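Local structure of transferrin (Manduca sexta, 6WB6) at residues A[81-86]-A[222-227]; A[230-235]-A[260-265]. The protein binds a single ferric ion together with a carbonate anion and transports iron as a secreted insect transferrin. All blocks are in the same frame, centred on the assembly; numbering follows the deposited sequence.

Contact 1. Residues A[81-86]-A[222-227]; sequences DEEPDA and KVIFTR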
ATOM      1  N   ASP A  81      -1.169 -10.980  28.106  1.00 23.26           N
ATOM      2  CA  ASP A  81      -1.050 -11.650  29.396  1.00 28.52           C
ATOM      3  C   ASP A  81      -0.176 -10.847  30.341  1.00 26.70           C
ATOM      4  O   ASP A  81      -0.363 -10.916  31.559  1.00 26.28           O
ATOM      5  CB  ASP A  81      -0.516 -13.064  29.183  1.00 30.72           C
ATOM      6  CG  ASP A  81      -1.593 -14.009  28.648  1.00 33.68           C
ATOM      7  OD1 ASP A  81      -2.697 -14.057  29.234  1.00 45.64           O
ATOM      8  OD2 ASP A  81      -1.354 -14.693  27.640  1.00 42.58           O
ATOM      9  N   GLU A  82       0.733 -10.038  29.789  1.00 26.29           N
ATOM     10  CA  GLU A  82       1.557  -9.154  30.599  1.00 23.15           C
ATOM     11  C   GLU A  82       0.726  -8.042  31.214  1.00 27.95           C
ATOM     12  O   GLU A  82       0.971  -7.646  32.358  1.00 28.76           O
ATOM     13  CB  GLU A  82       2.680  -8.577  29.735  1.00 25.95           C
ATOM     14  CG  GLU A  82       3.737  -7.849  30.488  1.00 27.01           C
ATOM     15  CD  GLU A  82       4.943  -7.560  29.617  1.00 29.53           C
ATOM     16  OE1 GLU A  82       4.819  -7.691  28.377  1.00 28.66           O
ATOM     17  OE2 GLU A  82       6.015  -7.218  30.168  1.00 23.37           O
ATOM     18  N   GLU A  83      -0.266  -7.531  30.484  1.00 21.35           N
ATOM     19  CA  GLU A  83      -1.110  -6.432  30.959  1.00 25.15           C
ATOM     20  C   GLU A  83      -2.597  -6.760  30.801  1.00 28.47           C
ATOM     21  O   GLU A  83      -3.351  -6.031  30.147  1.00 27.41           O
ATOM     22  CB  GLU A  83      -0.757  -5.148  30.211  1.00 24.18           C
ATOM     23  CG  GLU A  83       0.638  -4.617  30.508  1.00 23.70           C
ATOM     24  CD  GLU A  83       0.943  -3.349  29.747  1.00 18.47           C
ATOM     25  OE1 GLU A  83       1.390  -3.450  28.591  1.00 22.96           O
ATOM     26  OE2 GLU A  83       0.693  -2.256  30.291  1.00 24.56           O
ATOM     27  N   PRO A  84      -3.064  -7.833  31.432  1.00 26.03           N
ATOM     28  CA  PRO A  84      -4.464  -8.253  31.228  1.00 29.10           C
ATOM     29  C   PRO A  84      -5.476  -7.243  31.734  1.00 25.87           C
ATOM     30  O   PRO A  84      -6.622  -7.233  31.259  1.00 26.26           O
ATOM     31  CB  PRO A  84      -4.553  -9.570  32.010  1.00 26.66           C
ATOM     32  CG  PRO A  84      -3.492  -9.436  33.083  1.00 28.78           C
ATOM     33  CD  PRO A  84      -2.382  -8.605  32.482  1.00 26.65           C
ATOM     34  N   ASP A  85      -5.086  -6.383  32.661  1.00 22.51           N
ATOM     35  CA  ASP A  85      -5.995  -5.427  33.281  1.00 36.91           C
ATOM     36  C   ASP A  85      -5.792  -3.988  32.815  1.00 26.49           C
ATOM     37  O   ASP A  85      -6.505  -3.095  33.271  1.00 31.87           O
ATOM     38  CB  ASP A  85      -5.844  -5.529  34.801  1.00 34.04           C
ATOM     39  CG  ASP A  85      -6.335  -6.870  35.330  1.00 40.88           C
ATOM     40  OD1 ASP A  85      -7.480  -7.226  34.991  1.00 44.69           O
ATOM     41  OD2 ASP A  85      -5.581  -7.575  36.044  1.00 33.62           O
ATOM     42  N   ALA A  86      -4.845  -3.734  31.935  1.00 29.36           N
ATOM     43  CA  ALA A  86      -4.633  -2.376  31.457  1.00 24.26           C
ATOM     44  C   ALA A  86      -5.733  -1.984  30.474  1.00 26.33           C
ATOM     45  O   ALA A  86      -6.072  -2.771  29.584  1.00 28.11           O
ATOM     46  CB  ALA A  86      -3.263  -2.258  30.791  1.00 25.01           C
ATOM     47  N   LYS A 222       6.434   4.641  24.871  1.00 14.15           N
ATOM     48  CA  LYS A 222       5.313   4.125  25.646  1.00 15.49           C
ATOM     49  C   LYS A 222       5.814   3.616  26.989  1.00 15.24           C
ATOM     50  O   LYS A 222       7.001   3.366  27.187  1.00 18.54           O
ATOM     51  CB  LYS A 222       4.535   3.021  24.917  1.00 14.93           C
ATOM     52  CG  LYS A 222       5.276   1.734  24.661  1.00 16.46           C
ATOM     53  CD  LYS A 222       4.364   0.680  24.046  1.00 16.39           C
ATOM     54  CE  LYS A 222       5.173  -0.454  23.454  1.00 18.39           C
ATOM     55  NZ  LYS A 222       4.388  -1.303  22.487  1.00 19.62           N
ATOM     56  N   VAL A 223       4.862   3.445  27.902  1.00 20.74           N
ATOM     57  CA  VAL A 223       5.181   3.254  29.309  1.00 24.03           C
ATOM     58  C   VAL A 223       5.970   1.979  29.505  1.00 20.74           C
ATOM     59  O   VAL A 223       6.959   1.940  30.240  1.00 28.09           O
ATOM     60  CB  VAL A 223       3.887   3.224  30.137  1.00 18.53           C
ATOM     61  CG1 VAL A 223       4.164   2.729  31.561  1.00 22.35           C
ATOM     62  CG2 VAL A 223       3.278   4.577  30.115  1.00 20.55           C
ATOM     63  N   ILE A 224       5.517   0.902  28.871  1.00 21.62           N
ATOM     64  CA  ILE A 224       6.039  -0.406  29.210  1.00 19.05           C
ATOM     65  C   ILE A 224       7.516  -0.477  28.872  1.00 26.00           C
ATOM     66  O   ILE A 224       8.310  -1.035  29.643  1.00 20.57           O
ATOM     67  CB  ILE A 224       5.214  -1.505  28.515  1.00 23.95           C
ATOM     68  CG1 ILE A 224       5.678  -2.873  28.970  1.00 25.62           C
ATOM     69  CG2 ILE A 224       5.292  -1.398  26.993  1.00 14.60           C
ATOM     70  CD1 ILE A 224       4.699  -4.004  28.614  1.00 25.36           C
ATOM     71  N   PHE A 225       7.920   0.113  27.735  1.00 22.36           N
ATOM     72  CA  PHE A 225       9.345   0.171  27.428  1.00 17.49           C
ATOM     73  C   PHE A 225      10.055   1.186  28.295  1.00 22.08           C
ATOM     74  O   PHE A 225      11.262   1.055  28.522  1.00 24.05           O
ATOM     75  CB  PHE A 225       9.590   0.490  25.953  1.00 21.50           C
ATOM     76  CG  PHE A 225       9.591  -0.725  25.077  1.00 23.66           C
ATOM     77  CD1 PHE A 225       8.419  -1.205  24.568  1.00 21.70           C
ATOM     78  CD2 PHE A 225      10.761  -1.400  24.793  1.00 27.35           C
ATOM     79  CE1 PHE A 225       8.395  -2.316  23.799  1.00 18.63           C
ATOM     80  CE2 PHE A 225      10.740  -2.530  23.999  1.00 26.22           C
ATOM     81  CZ  PHE A 225       9.553  -2.986  23.513  1.00 30.16           C
ATOM     82  N   THR A 226       9.346   2.197  28.793  1.00 18.07           N
ATOM     83  CA  THR A 226       9.996   3.138  29.700  1.00 21.25           C
ATOM     84  C   THR A 226      10.258   2.473  31.050  1.00 21.92           C
ATOM     85  O   THR A 226      11.360   2.560  31.603  1.00 25.59           O
ATOM     86  CB  THR A 226       9.144   4.388  29.870  1.00 19.96           C
ATOM     87  OG1 THR A 226       8.916   5.003  28.591  1.00 21.81           O
ATOM     88  CG2 THR A 226       9.820   5.385  30.794  1.00 21.29           C
ATOM     89  N   ARG A 227       9.263   1.768  31.571  1.00 21.38           N
ATOM     90  CA  ARG A 227       9.432   1.090  32.841  1.00 23.59           C
ATOM     91  C   ARG A 227      10.514   0.013  32.758  1.00 20.02           C
ATOM     92  O   ARG A 227      11.381  -0.064  33.626  1.00 24.44           O
ATOM     93  CB  ARG A 227       8.088   0.521  33.270  1.00 18.56           C
ATOM     94  CG  ARG A 227       7.144   1.608  33.650  1.00 23.37           C
ATOM     95  CD  ARG A 227       5.860   1.080  34.259  1.00 27.87           C
ATOM     96  NE  ARG A 227       6.097   0.391  35.517  1.00 31.84           N
ATOM     97  CZ  ARG A 227       6.262   0.998  36.682  1.00 26.13           C
ATOM     98  NH1 ARG A 227       6.212   2.319  36.758  1.00 24.06           N
ATOM     99  NH2 ARG A 227       6.467   0.266  37.769  1.00 27.58           N
TER

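Contact 2. Residues A[230-235]-A[260-265]; sequences FGLPVG and PITGKA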
ATOM      1  N   PHE A 230      14.208   0.997  32.844  1.00 27.47           N
ATOM      2  CA  PHE A 230      14.708   1.268  34.179  1.00 28.44           C
ATOM      3  C   PHE A 230      14.541   0.083  35.112  1.00 25.45           C
ATOM      4  O   PHE A 230      14.518   0.263  36.331  1.00 30.75           O
ATOM      5  CB  PHE A 230      14.000   2.493  34.735  1.00 25.77           C
ATOM      6  CG  PHE A 230      14.227   3.737  33.912  1.00 30.19           C
ATOM      7  CD1 PHE A 230      15.480   4.311  33.834  1.00 22.86           C
ATOM      8  CD2 PHE A 230      13.191   4.322  33.211  1.00 21.64           C
ATOM      9  CE1 PHE A 230      15.674   5.440  33.092  1.00 22.77           C
ATOM     10  CE2 PHE A 230      13.387   5.441  32.474  1.00 22.47           C
ATOM     11  CZ  PHE A 230      14.628   6.005  32.407  1.00 17.92           C
ATOM     12  N   GLY A 231      14.371  -1.113  34.561  1.00 31.84           N
ATOM     13  CA  GLY A 231      14.246  -2.309  35.379  1.00 32.65           C
ATOM     14  C   GLY A 231      12.984  -2.361  36.203  1.00 32.96           C
ATOM     15  O   GLY A 231      12.881  -3.178  37.129  1.00 23.96           O
ATOM     16  N   LEU A 232      12.018  -1.519  35.892  1.00 25.19           N
ATOM     17  CA  LEU A 232      10.850  -1.459  36.748  1.00 21.04           C
ATOM     18  C   LEU A 232       9.835  -2.524  36.358  1.00 32.34           C
ATOM     19  O   LEU A 232       9.805  -2.970  35.207  1.00 32.20           O
ATOM     20  CB  LEU A 232      10.214  -0.086  36.671  1.00 26.41           C
ATOM     21  CG  LEU A 232      11.087   0.996  37.302  1.00 27.03           C
ATOM     22  CD1 LEU A 232      10.520   2.362  36.972  1.00 25.08           C
ATOM     23  CD2 LEU A 232      11.142   0.813  38.793  1.00 28.04           C
ATOM     24  N   PRO A 233       9.009  -2.959  37.306  1.00 31.35           N
ATOM     25  CA  PRO A 233       7.969  -3.933  36.976  1.00 31.47           C
ATOM     26  C   PRO A 233       6.850  -3.283  36.194  1.00 21.10           C
ATOM     27  O   PRO A 233       6.571  -2.092  36.339  1.00 30.63           O
ATOM     28  CB  PRO A 233       7.475  -4.395  38.345  1.00 34.32           C
ATOM     29  CG  PRO A 233       7.647  -3.207  39.195  1.00 40.96           C
ATOM     30  CD  PRO A 233       8.908  -2.535  38.715  1.00 34.10           C
ATOM     31  N   VAL A 234       6.206  -4.086  35.357  1.00 26.56           N
ATOM     32  CA  VAL A 234       5.032  -3.638  34.615  1.00 28.56           C
ATOM     33  C   VAL A 234       4.122  -4.837  34.390  1.00 28.73           C
ATOM     34  O   VAL A 234       4.569  -5.891  33.924  1.00 25.87           O
ATOM     35  CB  VAL A 234       5.434  -2.940  33.290  1.00 33.64           C
ATOM     36  CG1 VAL A 234       6.477  -3.727  32.529  1.00 31.83           C
ATOM     37  CG2 VAL A 234       4.215  -2.689  32.413  1.00 30.52           C
ATOM     38  N   GLY A 235       2.850  -4.687  34.747  1.00 29.63           N
ATOM     39  CA  GLY A 235       1.912  -5.790  34.575  1.00 31.71           C
ATOM     40  C   GLY A 235       2.393  -7.015  35.338  1.00 30.93           C
ATOM     41  O   GLY A 235       2.792  -6.925  36.500  1.00 34.36           O
ATOM     42  N   PRO A 260       7.359  11.386  38.259  1.00 28.89           N
ATOM     43  CA  PRO A 260       8.368  10.327  38.275  1.00 26.02           C
ATOM     44  C   PRO A 260       7.972   9.155  37.397  1.00 25.79           C
ATOM     45  O   PRO A 260       6.795   8.811  37.261  1.00 26.18           O
ATOM     46  CB  PRO A 260       8.440   9.923  39.750  1.00 28.55           C
ATOM     47  CG  PRO A 260       7.165  10.424  40.348  1.00 28.13           C
ATOM     48  CD  PRO A 260       6.837  11.667  39.605  1.00 29.28           C
ATOM     49  N   ILE A 261       8.993   8.554  36.792  1.00 19.64           N
ATOM     50  CA  ILE A 261       8.841   7.280  36.108  1.00 26.87           C
ATOM     51  C   ILE A 261       8.339   6.208  37.069  1.00 29.68           C
ATOM     52  O   ILE A 261       7.572   5.318  36.680  1.00 25.83           O
ATOM     53  CB  ILE A 261      10.187   6.880  35.469  1.00 26.23           C
ATOM     54  CG1 ILE A 261      10.705   7.983  34.535  1.00 28.23           C
ATOM     55  CG2 ILE A 261      10.051   5.626  34.701  1.00 21.50           C
ATOM     56  CD1 ILE A 261       9.740   8.406  33.452  1.00 25.76           C
ATOM     57  N   THR A 262       8.755   6.273  38.338  1.00 33.51           N
ATOM     58  CA  THR A 262       8.358   5.245  39.295  1.00 32.86           C
ATOM     59  C   THR A 262       6.892   5.347  39.684  1.00 22.68           C
ATOM     60  O   THR A 262       6.386   4.455  40.368  1.00 43.91           O
ATOM     61  CB  THR A 262       9.226   5.302  40.574  1.00 30.61           C
ATOM     62  OG1 THR A 262       9.502   6.661  40.922  1.00 31.70           O
ATOM     63  CG2 THR A 262      10.546   4.561  40.382  1.00 29.91           C
ATOM     64  N   GLY A 263       6.198   6.405  39.282  1.00 31.94           N
ATOM     65  CA  GLY A 263       4.793   6.554  39.572  1.00 27.37           C
ATOM     66  C   GLY A 263       3.931   6.216  38.363  1.00 29.52           C
ATOM     67  O   GLY A 263       4.397   5.784  37.315  1.00 29.24           O
ATOM     68  N   LYS A 264       2.636   6.413  38.539  1.00 26.75           N
ATOM     69  CA  LYS A 264       1.721   6.275  37.426  1.00 34.59           C
ATOM     70  C   LYS A 264       2.051   7.323  36.366  1.00 31.32           C
ATOM     71  O   LYS A 264       2.172   8.515  36.665  1.00 31.94           O
ATOM     72  CB  LYS A 264       0.282   6.416  37.928  1.00 42.55           C
ATOM     73  CG  LYS A 264      -0.823   6.229  36.864  1.00 39.59           C
ATOM     74  CD  LYS A 264      -1.488   7.561  36.480  1.00 44.39           C
ATOM     75  CE  LYS A 264      -3.012   7.477  36.502  1.00 41.97           C
ATOM     76  NZ  LYS A 264      -3.519   6.587  35.417  1.00 48.45           N
ATOM     77  N   ALA A 265       2.222   6.871  35.126  1.00 32.81           N
ATOM     78  CA  ALA A 265       2.609   7.771  34.044  1.00 28.30           C
ATOM     79  C   ALA A 265       1.485   8.754  33.720  1.00 30.69           C
ATOM     80  O   ALA A 265       0.305   8.420  33.806  1.00 30.39           O
ATOM     81  CB  ALA A 265       2.983   6.954  32.798  1.00 29.40           C
TER

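Contact 1. Residues A[81-86]-A[222-227]
The first turn of helix 223-229, in the iron-binding half of this transferrin, meets the loop between strands 72-79 and 90-97 through Ile224, which touches Glu82 and Glu83. One methyl carries the whole contact: Ile224 CD1 lies 3.4 Å from Glu83 OE1 and 3.7 Å from Glu82 OE1. With CG1 anti to the backbone N (chi1 -175°) and the chain extended past it, the isoleucine carries CD1 out from the helix to the two glutamates. Glu82, also extended, comes from the opposite direction and lays the flat face of its carboxylate on CD1, with CD, OE1 and OE2 almost equally far from it, whereas Glu83 crosses the isoleucine at a slant and touches CD1 with OE1. Behind these side chains a type I turn from Glu83 to Ala86 folds the loop. Lys222, the N-cap residue, accepts at its O from Thr226 N and from Thr226 OG1, the latter 2.9 Å from that O and 51° out of the carbonyl plane. Glu82 OE2 also has a salt bridge to Lys228 and a hydrogen bond to Thr237. Two carboxylates thus meet one apolar methyl from directions roughly at right angles, and it can offer them only van der Waals contact.

Contact 2. Residues A[230-235]-A[260-265]
The backbones of 230-235 and 260-265 stay well separated, their CA atoms 8.6 Å apart at Phe230 and Ile261 and 7.6 Å at Leu232 and Thr262, and side chains fill the interval. On one side is the Schellman motif that ends helix 223-229: Gly231, with positive phi (67°), is its C-prime residue, its N reaching back to Lys228 O while Leu232 N reaches Arg227 O. On the other is a type I turn from Pro260 to Gly263, in the loop that leads to strand 269-271 and closed by Gly263 N to Pro260 O at 3.2 Å. Ile261, within this turn, supplies the central apolar group. Its CG2 is anti to the backbone N, a setting that turns this methyl to the helix end, where it meets Phe230 CD2 at 3.7 Å and Leu232 CD1 at 4.0 Å. The side chains of Phe230 and Leu232 each cross that of Ile261 at about a right angle. Phe249, Glu244 and Pro246 also touch the phenyl group, and Pro246 and Tyr251 pack on Ile261, so Phe230 and Ile261, both buried, belong to a larger cluster that takes in Phe249 and Tyr251 of strand 249-252. Thr262, by contrast, is exposed at the margin and joins in through its methyl alone: Thr262 CG2 lies 4.1 Å from both Leu232 CD1 and Leu232 CD2, at the fork of the leucine.

Overall arrangement
Helix 223-229 joins the two contacts, its first turn facing the loop of contact 1 and its C-terminal end leading into contact 2; their centres are 9 Å apart. Arg227 bridges them directly: its NE donates to Pro233 O (2.7 Å). Nearer the helix start, Val223 CG2 packs on Ala265 CB at 3.6 Å, and Val234 touches both Ile224 and Glu83. Contact 1 lies closer to the iron site, the Ile224 side chain being about 9 Å from the ferric ion and, side chain to side chain, about 5 Å from its ligand Tyr90 and about 7 Å from its ligand Tyr204. Contact 2 sits farther out, with Phe230 about 12 Å from Tyr204.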